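Local coordinates for avidin-related protein 2 (Gallus gallus, PDB 1WBI), which binds biotin within a tetramer of eight-stranded beta-barrels, as a chicken relative of egg-white avidin, at residues Val69-Asn72 and Thr77-Phe80; Leu99-Val104 and Ser108-Ala113. One frame throughout, in Å; residues are numbered along the deposited sequence. Where two conformers were deposited one is given.

Contact 1: residues Val69-Asn72 and Thr77-Phe80. With BTN (biotin), chain I; SO4 (sulfate ion), chain T.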
loop_
_atom_site.group_PDB
_atom_site.type_symbol
_atom_site.label_atom_id
_atom_site.label_comp_id
_atom_site.label_asym_id
_atom_site.label_seq_id
_atom_site.Cartn_x
_atom_site.Cartn_y
_atom_site.Cartn_z
ATOM N N VAL A 69 -8.956 -13.460 3.469
ATOM C CA VAL A 69 -10.371 -13.740 3.214
ATOM C C VAL A 69 -10.573 -14.151 1.771
ATOM O O VAL A 69 -10.258 -13.428 0.836
ATOM C CB VAL A 69 -11.238 -12.507 3.511
ATOM C CG1 VAL A 69 -12.727 -12.820 3.334
ATOM C CG2 VAL A 69 -10.952 -11.936 4.866
ATOM N N HIS A 70 -11.162 -15.322 1.599
ATOM C CA HIS A 70 -11.542 -15.864 0.276
ATOM C C HIS A 70 -12.996 -15.508 0.056
ATOM O O HIS A 70 -13.874 -16.111 0.682
ATOM C CB HIS A 70 -11.337 -17.408 0.260
ATOM C CG HIS A 70 -12.004 -18.106 -0.888
ATOM N ND1 HIS A 70 -13.376 -18.238 -0.998
ATOM C CD2 HIS A 70 -11.477 -18.695 -1.991
ATOM C CE1 HIS A 70 -13.655 -18.897 -2.111
ATOM N NE2 HIS A 70 -12.527 -19.211 -2.720
ATOM N N TRP A 71 -13.235 -14.494 -0.761
ATOM C CA TRP A 71 -14.603 -14.009 -0.960
ATOM C C TRP A 71 -15.400 -15.080 -1.700
ATOM O O TRP A 71 -15.009 -15.538 -2.764
ATOM C CB TRP A 71 -14.608 -12.682 -1.691
ATOM C CG TRP A 71 -13.847 -11.630 -0.916
ATOM C CD1 TRP A 71 -12.643 -11.069 -1.249
ATOM C CD2 TRP A 71 -14.187 -11.091 0.359
ATOM N NE1 TRP A 71 -12.242 -10.189 -0.300
ATOM C CE2 TRP A 71 -13.171 -10.177 0.716
ATOM C CE3 TRP A 71 -15.289 -11.231 1.219
ATOM C CZ2 TRP A 71 -13.209 -9.450 1.884
ATOM C CZ3 TRP A 71 -15.323 -10.521 2.386
ATOM C CH2 TRP A 71 -14.284 -9.628 2.718
ATOM N N ASN A 72 -16.558 -15.453 -1.136
ATOM C CA ASN A 72 -17.361 -16.553 -1.724
ATOM C C ASN A 72 -18.331 -16.074 -2.779
ATOM O O ASN A 72 -19.057 -16.893 -3.361
ATOM C CB ASN A 72 -18.154 -17.291 -0.628
ATOM C CG ASN A 72 -17.400 -18.364 0.029
ATOM O OD1 ASN A 72 -16.195 -18.588 -0.222
ATOM N ND2 ASN A 72 -18.054 -19.022 0.988
ATOM N N THR A 77 -9.665 -11.824 -3.581
ATOM C CA THR A 77 -9.181 -12.233 -2.282
ATOM C C THR A 77 -8.669 -10.980 -1.586
ATOM O O THR A 77 -8.110 -10.102 -2.264
ATOM C CB THR A 77 -8.002 -13.200 -2.445
ATOM O OG1 THR A 77 -8.437 -14.354 -3.225
ATOM C CG2 THR A 77 -7.461 -13.655 -1.120
ATOM N N SER A 78 -8.877 -10.895 -0.292
ATOM C CA SER A 78 -8.278 -9.819 0.517
ATOM C C SER A 78 -7.351 -10.393 1.577
ATOM O O SER A 78 -7.554 -11.493 2.028
ATOM C CB SER A 78 -9.334 -8.982 1.211
ATOM O OG SER A 78 -10.090 -8.245 0.241
ATOM N N VAL A 79 -6.328 -9.615 1.955
ATOM C CA VAL A 79 -5.499 -9.926 3.112
ATOM C C VAL A 79 -5.417 -8.721 4.023
ATOM O O VAL A 79 -5.466 -7.544 3.568
ATOM C CB VAL A 79 -4.076 -10.345 2.725
ATOM C CG1 VAL A 79 -4.044 -11.675 1.913
ATOM C CG2 VAL A 79 -3.403 -9.263 1.880
ATOM N N PHE A 80 -5.401 -9.013 5.322
ATOM C CA PHE A 80 -5.304 -8.024 6.389
ATOM C C PHE A 80 -4.086 -8.320 7.229
ATOM O O PHE A 80 -3.825 -9.476 7.570
ATOM C CB PHE A 80 -6.558 -8.112 7.291
ATOM C CG PHE A 80 -7.872 -7.698 6.646
ATOM C CD1 PHE A 80 -8.418 -6.486 6.932
ATOM C CD2 PHE A 80 -8.510 -8.516 5.725
ATOM C CE1 PHE A 80 -9.656 -6.109 6.347
ATOM C CE2 PHE A 80 -9.730 -8.105 5.134
ATOM C CZ PHE A 80 -10.237 -6.924 5.432
HETATM C C11 BTN I . -15.543 -7.908 -3.204
HETATM O O11 BTN I . -15.636 -8.609 -4.259
HETATM O O12 BTN I . -15.707 -6.659 -3.289
HETATM C C10 BTN I . -15.237 -8.631 -1.934
HETATM C C9 BTN I . -15.415 -7.796 -0.691
HETATM C C8 BTN I . -14.218 -6.859 -0.417
HETATM C C7 BTN I . -14.434 -6.122 0.912
HETATM C C2 BTN I . -13.248 -5.220 1.380
HETATM S S1 BTN I . -11.892 -6.100 2.034
HETATM C C6 BTN I . -11.178 -4.544 2.600
HETATM C C5 BTN I . -12.346 -3.714 3.109
HETATM N N1 BTN I . -12.593 -3.973 4.494
HETATM C C3 BTN I . -13.804 -4.516 4.632
HETATM O O3 BTN I . -14.307 -4.853 5.822
HETATM N N2 BTN I . -14.395 -4.716 3.500
HETATM C C4 BTN I . -13.628 -4.173 2.416
HETATM S S SO4 T . -13.805 -21.006 -5.756
HETATM O O1 SO4 T . -13.468 -22.000 -6.759
HETATM O O2 SO4 T . -13.905 -19.656 -6.340
HETATM O O3 SO4 T . -15.067 -21.279 -5.026
HETATM O O4 SO4 T . -12.680 -20.965 -4.787
#
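Trp71 reaches over to Ser78 with its indole nitrogen: NE1 donates to Ser78 OG at 3.0 Å, and the hydroxyl lies only 3° out of the ring plane. That edge bond helps fix the rotation of the indole, whose one face is turned to biotin, with C9 of the valeryl chain 3.5 Å above the ring plane, over its centre. Val69 CG1 backs the opposite face toward its rim, placed there by a first torsion of -176° that sets CG1 anti to the backbone N. Ser78 OG in turn lies 3.3 Å from biotin S1, and Phe80 CZ comes within 3.8 Å of biotin C6, while Val69 CG2 crosses toward Phe80 CE2 at 4.0 Å. With an alanine here in place of Trp71, the valeryl chain would probably lose its aromatic floor and Ser78 OG its indole donor. Behind these side chains the backbones hold the spacing, Val69 N giving to Ser78 O at 2.8 Å and Ser78 N returning to Val69 O. Thr77, on the other face of the sheet, bonds through OG1 to Thr64 of the second subunit. This is an antiparallel beta hairpin, strands 64-70 and 77-86, contributing aromatic wall to the biotin pocket of an avidin barrel.

Contact 2: residues Leu99-Val104 and Ser108-Ala113. With BTN (biotin), chain I; BTN (biotin), chain V.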
loop_
_atom_site.group_PDB
_atom_site.type_symbol
_atom_site.label_atom_id
_atom_site.label_comp_id
_atom_site.label_asym_id
_atom_site.label_seq_id
_atom_site.Cartn_x
_atom_site.Cartn_y
_atom_site.Cartn_z
ATOM N N LEU A 99 -4.928 -5.330 1.676
ATOM C CA LEU A 99 -4.839 -5.323 0.212
ATOM C C LEU A 99 -6.002 -6.202 -0.313
ATOM O O LEU A 99 -6.246 -7.304 0.225
ATOM C CB LEU A 99 -3.513 -5.920 -0.281
ATOM C CG LEU A 99 -2.231 -5.220 0.155
ATOM C CD1 LEU A 99 -1.025 -6.081 -0.257
ATOM C CD2 LEU A 99 -2.111 -3.905 -0.446
ATOM N N GLN A 100 -6.710 -5.684 -1.311
ATOM C CA GLN A 100 -7.765 -6.441 -1.979
ATOM C C GLN A 100 -7.300 -6.657 -3.407
ATOM O O GLN A 100 -7.049 -5.716 -4.136
ATOM C CB GLN A 100 -9.111 -5.724 -1.969
ATOM C CG GLN A 100 -10.149 -6.561 -2.702
ATOM C CD GLN A 100 -11.495 -5.905 -2.827
ATOM O OE1 GLN A 100 -11.650 -4.756 -2.456
ATOM N NE2 GLN A 100 -12.460 -6.619 -3.434
ATOM N N ARG A 101 -7.179 -7.925 -3.796
ATOM C CA ARG A 101 -6.857 -8.327 -5.140
ATOM C C ARG A 101 -8.082 -8.606 -5.990
ATOM O O ARG A 101 -8.906 -9.451 -5.640
ATOM C CB ARG A 101 -5.969 -9.584 -5.132
ATOM C CG ARG A 101 -5.681 -10.151 -6.531
ATOM C CD ARG A 101 -4.723 -9.306 -7.277
ATOM N NE ARG A 101 -4.660 -9.593 -8.681
ATOM C CZ ARG A 101 -3.602 -9.435 -9.456
ATOM N NH1 ARG A 101 -2.446 -9.040 -8.944
ATOM N NH2 ARG A 101 -3.691 -9.657 -10.751
ATOM N N LEU A 102 -8.170 -7.920 -7.118
ATOM C CA LEU A 102 -9.195 -8.199 -8.124
ATOM C C LEU A 102 -8.619 -9.147 -9.176
ATOM O O LEU A 102 -7.409 -9.174 -9.448
ATOM C CB LEU A 102 -9.657 -6.920 -8.815
ATOM C CG LEU A 102 -10.331 -5.897 -7.899
ATOM C CD1 LEU A 102 -10.532 -4.579 -8.627
ATOM C CD2 LEU A 102 -11.648 -6.445 -7.417
ATOM N N ALA A 103 -9.479 -9.972 -9.771
ATOM C CA ALA A 103 -9.075 -10.858 -10.850
ATOM C C ALA A 103 -9.110 -10.121 -12.178
ATOM O O ALA A 103 -10.114 -9.455 -12.498
ATOM C CB ALA A 103 -9.984 -12.071 -10.900
ATOM N N VAL A 104 -8.012 -10.185 -12.927
ATOM C CA VAL A 104 -7.970 -9.653 -14.295
ATOM C C VAL A 104 -7.680 -10.782 -15.242
ATOM O O VAL A 104 -7.133 -11.765 -14.845
ATOM C CB VAL A 104 -6.948 -8.513 -14.458
ATOM C CG1 VAL A 104 -7.360 -7.344 -13.553
ATOM C CG2 VAL A 104 -5.558 -8.972 -14.122
ATOM N N SER A 108 -1.036 -8.570 -18.478
ATOM C CA SER A 108 -0.695 -7.185 -18.804
ATOM C C SER A 108 -1.544 -6.143 -18.074
ATOM O O SER A 108 -1.181 -4.957 -18.017
ATOM C CB SER A 108 -0.713 -6.961 -20.318
ATOM O OG SER A 108 -2.019 -7.161 -20.809
ATOM N N ASP A 109 -2.669 -6.580 -17.503
ATOM C CA ASP A 109 -3.509 -5.707 -16.715
ATOM C C ASP A 109 -3.220 -5.800 -15.222
ATOM O O ASP A 109 -3.942 -5.200 -14.432
ATOM C CB ASP A 109 -4.977 -6.042 -16.981
ATOM C CG ASP A 109 -5.400 -5.685 -18.425
ATOM O OD1 ASP A 109 -4.938 -4.649 -18.956
ATOM O OD2 ASP A 109 -6.193 -6.457 -18.988
ATOM N N ASP A 110 -2.163 -6.532 -14.840
ATOM C CA ASP A 110 -1.898 -6.756 -13.398
ATOM C C ASP A 110 -1.805 -5.434 -12.607
ATOM O O ASP A 110 -2.211 -5.392 -11.441
ATOM C CB ASP A 110 -0.576 -7.508 -13.245
ATOM C CG ASP A 110 -0.325 -7.959 -11.845
ATOM O OD1 ASP A 110 -1.034 -8.853 -11.398
ATOM O OD2 ASP A 110 0.557 -7.390 -11.156
ATOM N N TRP A 111 -1.254 -4.373 -13.196
ATOM C CA TRP A 111 -1.013 -3.097 -12.521
ATOM C C TRP A 111 -2.283 -2.556 -11.877
ATOM O O TRP A 111 -2.200 -1.859 -10.879
ATOM C CB TRP A 111 -0.450 -2.046 -13.513
ATOM C CG TRP A 111 -1.481 -1.575 -14.480
ATOM C CD1 TRP A 111 -1.833 -2.178 -15.653
ATOM C CD2 TRP A 111 -2.382 -0.474 -14.310
ATOM N NE1 TRP A 111 -2.897 -1.514 -16.219
ATOM C CE2 TRP A 111 -3.245 -0.463 -15.426
ATOM C CE3 TRP A 111 -2.544 0.496 -13.330
ATOM C CZ2 TRP A 111 -4.234 0.498 -15.597
ATOM C CZ3 TRP A 111 -3.551 1.463 -13.489
ATOM C CH2 TRP A 111 -4.388 1.448 -14.620
ATOM N N ILE A 112 -3.449 -2.883 -12.412
ATOM C CA ILE A 112 -4.699 -2.246 -11.970
ATOM C C ILE A 112 -5.373 -2.971 -10.780
ATOM O O ILE A 112 -6.360 -2.465 -10.211
ATOM C CB ILE A 112 -5.709 -2.205 -13.161
ATOM C CG1 ILE A 112 -6.634 -0.997 -13.028
ATOM C CG2 ILE A 112 -6.482 -3.481 -13.279
ATOM C CD1 ILE A 112 -7.596 -0.812 -14.238
ATOM N N ALA A 113 -4.865 -4.160 -10.436
ATOM C CA ALA A 113 -5.627 -5.166 -9.691
ATOM C C ALA A 113 -5.566 -5.117 -8.192
ATOM O O ALA A 113 -6.237 -5.926 -7.569
ATOM C CB ALA A 113 -5.246 -6.546 -10.198
HETATM C C11 BTN I . -15.543 -7.908 -3.204
HETATM O O11 BTN I . -15.636 -8.609 -4.259
HETATM O O12 BTN I . -15.707 -6.659 -3.289
HETATM C C10 BTN I . -15.237 -8.631 -1.934
HETATM C C9 BTN I . -15.415 -7.796 -0.691
HETATM C C8 BTN I . -14.218 -6.859 -0.417
HETATM C C7 BTN I . -14.434 -6.122 0.912
HETATM C C2 BTN I . -13.248 -5.220 1.380
HETATM S S1 BTN I . -11.892 -6.100 2.034
HETATM C C6 BTN I . -11.178 -4.544 2.600
HETATM C C5 BTN I . -12.346 -3.714 3.109
HETATM N N1 BTN I . -12.593 -3.973 4.494
HETATM C C3 BTN I . -13.804 -4.516 4.632
HETATM O O3 BTN I . -14.307 -4.853 5.822
HETATM N N2 BTN I . -14.395 -4.716 3.500
HETATM C C4 BTN I . -13.628 -4.173 2.416
HETATM C C11 BTN V . -6.463 6.783 -15.134
HETATM O O11 BTN V . -6.407 5.535 -15.243
HETATM O O12 BTN V . -7.571 7.423 -15.116
HETATM C C10 BTN V . -5.194 7.590 -14.992
HETATM C C9 BTN V . -3.903 6.852 -15.426
HETATM C C8 BTN V . -3.299 5.938 -14.350
HETATM C C7 BTN V . -1.996 5.265 -14.826
HETATM C C2 BTN V . -1.297 4.529 -13.661
HETATM S S1 BTN V . -0.400 5.518 -12.556
HETATM C C6 BTN V . 0.371 4.027 -11.884
HETATM C C5 BTN V . 0.690 3.097 -13.047
HETATM N N1 BTN V . 1.983 3.426 -13.608
HETATM C C3 BTN V . 1.871 3.878 -14.834
HETATM O O3 BTN V . 2.905 4.218 -15.630
HETATM N N2 BTN V . 0.563 3.917 -15.191
HETATM C C4 BTN V . -0.303 3.446 -14.138
#
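Arg101 and Asp110 meet in a salt bridge, and the arginine is best followed outward from its backbone. CB leads to CG, anti to the backbone N, and the chain then bends at the second torsion (73°), which brings CD alongside Ala113, 3.7 Å from its O. NE turns back to its own strand's continuation and donates to Leu102 O at 2.9 Å, tilted from the carbonyl plane. At CZ the flat group lies against the methyl of Ala113: CB sits 3.3 Å above the guanidinium plane, over its centre. The tip, NH1 and NH2 together, grips a single oxygen end-on, NH1 reaching Asp110 OD1 at 2.8 Å and NH2 the same atom at 2.9 Å. OD1 lies almost in the guanidinium plane, yet both nitrogens approach it from one face of the carboxylate, and the two planes stand 40° apart. NH2 has a further partner, Gln83 of the second subunit. All this ties strand 92-101 of the avidin barrel to the 3-10 turn that precedes strand 114-123, in the loop joining the barrel's last two strands. The backbone adds a nearly straight bond from Leu102 N to Ala113 O at 2.8 Å, in the carbonyl plane. Beyond it Val104 packs by CG1 against both Ile112 CG2 and Ala113 CB, each 4.0 Å away, while its CB faces Asp109 CB. The same two segments also touch two different biotins. Gln100 NE2, also bonded to Ser76 OG, gives a weak bond to the carboxylate O12 of the biotin in this barrel, its OE1 being taken by Arg115; Trp111, whose CB is directed away from the strand, carries its CE3 to 3.8 Å from C4 of the biotin bound mainly by the third subunit.

Overall arrangement
Contact 1 comes first along the chain and closes before contact 2 begins; their centres lie about 14 Å apart, on the same side of the chain's centre. They join directly, because strands 77-86 and 92-101 are neighbours in the antiparallel sheet: Thr77 O probably accepts from Arg101 N at 2.8 Å, Val79 N probably bonds to Leu99 O, and Ser78 OG packs on Gln100 CG. Both touch the same biotin, contact 1 along its thiophane ring and valeryl chain, contact 2 toward its carboxylate end through Gln100, and both reach the second subunit. Contact 2 lies farther out and through Trp111 meets the third subunit's biotin, so one chain helps line two pockets of the tetramer.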